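Local coordinates for protein serine protease inhibitor (Thermoanaerobacter tengcongensis, PDB 2PEF) that is a serpin that probably inhibits serine proteases, captured here in its latent state, at residues Y306-T314 / G326-T334. Numbering follows the deposited sequence. Where two conformers were deposited one is given.
Sequences YISEVLHKT and GAVTSVDIT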
# COMPACT_ATOMS: atom_id res chain seq x y z
N TYR A 306 -2.50 -15.83 17.38
CA TYR A 306 -3.15 -14.53 17.26
C TYR A 306 -2.18 -13.55 16.62
O TYR A 306 -0.96 -13.75 16.67
CB TYR A 306 -3.62 -14.02 18.63
CG TYR A 306 -2.51 -13.66 19.59
CD1 TYR A 306 -2.10 -12.33 19.73
CD2 TYR A 306 -1.90 -14.63 20.38
CE1 TYR A 306 -1.09 -11.98 20.62
CE2 TYR A 306 -0.89 -14.29 21.28
CZ TYR A 306 -0.49 -12.97 21.39
OH TYR A 306 0.51 -12.63 22.27
N ILE A 307 -2.70 -12.49 16.01
CA ILE A 307 -1.85 -11.49 15.39
C ILE A 307 -1.31 -10.53 16.45
O ILE A 307 -2.06 -9.94 17.22
CB ILE A 307 -2.59 -10.71 14.29
CG1 ILE A 307 -3.08 -11.67 13.20
CG2 ILE A 307 -1.69 -9.61 13.70
CD1 ILE A 307 -3.99 -11.04 12.16
N SER A 308 0.02 -10.40 16.48
CA SER A 308 0.68 -9.45 17.37
C SER A 308 0.67 -8.06 16.76
O SER A 308 0.13 -7.12 17.34
CB SER A 308 2.11 -9.90 17.68
OG SER A 308 2.84 -10.11 16.49
N GLU A 309 1.27 -7.94 15.57
CA GLU A 309 1.32 -6.66 14.87
C GLU A 309 1.14 -6.83 13.37
O GLU A 309 1.59 -7.82 12.78
CB GLU A 309 2.64 -5.93 15.14
CG GLU A 309 2.81 -5.41 16.57
CD GLU A 309 3.94 -4.41 16.71
OE1 GLU A 309 4.64 -4.13 15.70
OE2 GLU A 309 4.14 -3.89 17.83
N VAL A 310 0.47 -5.86 12.76
CA VAL A 310 0.46 -5.72 11.31
C VAL A 310 1.29 -4.48 11.00
O VAL A 310 0.93 -3.36 11.39
CB VAL A 310 -0.98 -5.59 10.75
CG1 VAL A 310 -0.95 -5.36 9.24
CG2 VAL A 310 -1.80 -6.84 11.07
N LEU A 311 2.42 -4.69 10.33
CA LEU A 311 3.37 -3.62 10.04
C LEU A 311 3.41 -3.34 8.54
O LEU A 311 3.40 -4.25 7.73
CB LEU A 311 4.76 -3.98 10.56
CG LEU A 311 5.87 -2.92 10.56
CD1 LEU A 311 5.59 -1.82 11.58
CD2 LEU A 311 7.22 -3.57 10.83
N HIS A 312 3.47 -2.05 8.21
CA HIS A 312 3.48 -1.58 6.83
C HIS A 312 4.69 -0.66 6.64
O HIS A 312 4.87 0.27 7.41
CB HIS A 312 2.19 -0.81 6.54
CG HIS A 312 1.84 -0.73 5.09
ND1 HIS A 312 1.76 0.46 4.40
CD2 HIS A 312 1.54 -1.69 4.19
CE1 HIS A 312 1.43 0.22 3.15
NE2 HIS A 312 1.29 -1.08 2.99
N LYS A 313 5.50 -0.95 5.63
CA LYS A 313 6.66 -0.12 5.27
C LYS A 313 6.56 0.25 3.81
O LYS A 313 6.31 -0.61 2.96
CB LYS A 313 7.98 -0.85 5.51
CG LYS A 313 8.39 -1.02 6.96
CD LYS A 313 9.86 -1.45 7.08
CE LYS A 313 10.82 -0.37 6.59
NZ LYS A 313 12.23 -0.65 7.00
N THR A 314 6.75 1.53 3.50
CA THR A 314 6.67 1.99 2.12
C THR A 314 7.82 2.92 1.77
O THR A 314 8.47 3.48 2.64
CB THR A 314 5.36 2.73 1.85
OG1 THR A 314 5.23 3.81 2.79
CG2 THR A 314 4.16 1.79 1.99
N GLY A 326 7.56 1.29 -3.43
CA GLY A 326 7.65 -0.04 -2.86
C GLY A 326 6.87 -0.13 -1.56
O GLY A 326 6.72 0.86 -0.84
N ALA A 327 6.37 -1.33 -1.28
CA ALA A 327 5.64 -1.57 -0.05
C ALA A 327 5.86 -2.99 0.46
O ALA A 327 6.03 -3.93 -0.32
CB ALA A 327 4.16 -1.31 -0.24
N VAL A 328 5.87 -3.11 1.78
CA VAL A 328 5.84 -4.41 2.42
C VAL A 328 4.78 -4.35 3.50
O VAL A 328 4.64 -3.34 4.20
CB VAL A 328 7.20 -4.78 3.06
CG1 VAL A 328 7.10 -6.07 3.87
CG2 VAL A 328 8.28 -4.92 1.99
N THR A 329 4.00 -5.42 3.60
CA THR A 329 3.09 -5.61 4.72
C THR A 329 3.41 -6.95 5.38
O THR A 329 3.44 -7.98 4.71
CB THR A 329 1.61 -5.58 4.29
OG1 THR A 329 1.37 -4.44 3.45
CG2 THR A 329 0.69 -5.50 5.52
N SER A 330 3.66 -6.91 6.68
CA SER A 330 3.94 -8.14 7.42
C SER A 330 2.89 -8.38 8.50
O SER A 330 2.32 -7.44 9.06
CB SER A 330 5.35 -8.11 8.03
OG SER A 330 5.50 -7.01 8.90
N VAL A 331 2.64 -9.66 8.77
CA VAL A 331 1.71 -10.07 9.82
C VAL A 331 2.47 -10.95 10.82
O VAL A 331 3.11 -11.93 10.43
CB VAL A 331 0.50 -10.83 9.23
CG1 VAL A 331 -0.42 -11.36 10.33
CG2 VAL A 331 -0.28 -9.94 8.26
N ASP A 332 2.39 -10.56 12.09
CA ASP A 332 3.05 -11.23 13.23
C ASP A 332 4.53 -10.86 13.50
O ASP A 332 5.16 -11.43 14.39
CB ASP A 332 2.85 -12.76 13.22
CG ASP A 332 1.96 -13.24 14.36
OD1 ASP A 332 1.45 -14.38 14.27
OD2 ASP A 332 1.78 -12.49 15.35
N ILE A 333 5.07 -9.92 12.73
CA ILE A 333 6.39 -9.36 13.02
C ILE A 333 6.22 -8.14 13.93
O ILE A 333 5.60 -7.15 13.53
CB ILE A 333 7.19 -8.99 11.74
CG1 ILE A 333 7.59 -10.25 10.96
CG2 ILE A 333 8.45 -8.19 12.11
CD1 ILE A 333 8.20 -9.98 9.59
N THR A 334 6.76 -8.23 15.14
CA THR A 334 6.74 -7.11 16.08
C THR A 334 8.04 -6.32 15.94
O THR A 334 9.13 -6.83 16.25
CB THR A 334 6.56 -7.57 17.54
OG1 THR A 334 5.38 -8.38 17.65
CG2 THR A 334 6.44 -6.38 18.49
O HOH W 1 1.46 -13.81 17.72
O HOH W 2 5.36 -11.00 17.04
O HOH W 3 4.15 -7.51 11.25
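S308 and D332 close the open end of this pairing through one carboxylate oxygen. D332 OD2 takes the hydroxyl of S308 on its anti lone pair, OG to OD2 2.8 Å, while the amide N of S308 comes from above the carboxylate plane at 3.0 Å from OD2. With S308 OG held between its own backbone N and carbonyl carbon (chi1 55°), hydroxyl and amide converge on that oxygen. A water adds a third proton to OD2 and gives its other to Y306 O. Replacing D332 by an alanine removes the carboxylate, which would probably leave S308 N and OG without their shared acceptor and the water without one of its two. Beside these bonds, V331 CG1 meets I307 CG1 at 3.9 Å, both side chains also lying against T45 of helix 35-46. Past D332 the chain turns over E309, whose extended chain crosses T334 at about a right angle, OE2 3.5 Å from T334 CG2; the carboxylate itself pairs with K273. A second water lies within hydrogen-bonding distance of E309 O, S330 OG and I333 O; S330 OG sits 3.5 Å from L311 CB. Further on, the strands run antiparallel, their axes at 170°. Hydrogen-bonded pairs L311-S330 and K313-V328 put their side chains on one face; V310, H312 and T314 lie on the other with V331, T329 and A327. There T314 CG2 touches A327 CB at 3.8 Å, while T314 OG1 turns to L32 O. T329 has two conformers; in one, OG1 sits at the H312 ring edge near its plane and hydrogen-bonds S37 OG, a less certain detail. This is the central-sheet arrangement of a latent serpin: residues 326-331, part of the inserted reactive-centre strand 322-331, lie between strands 158-169 and 310-318.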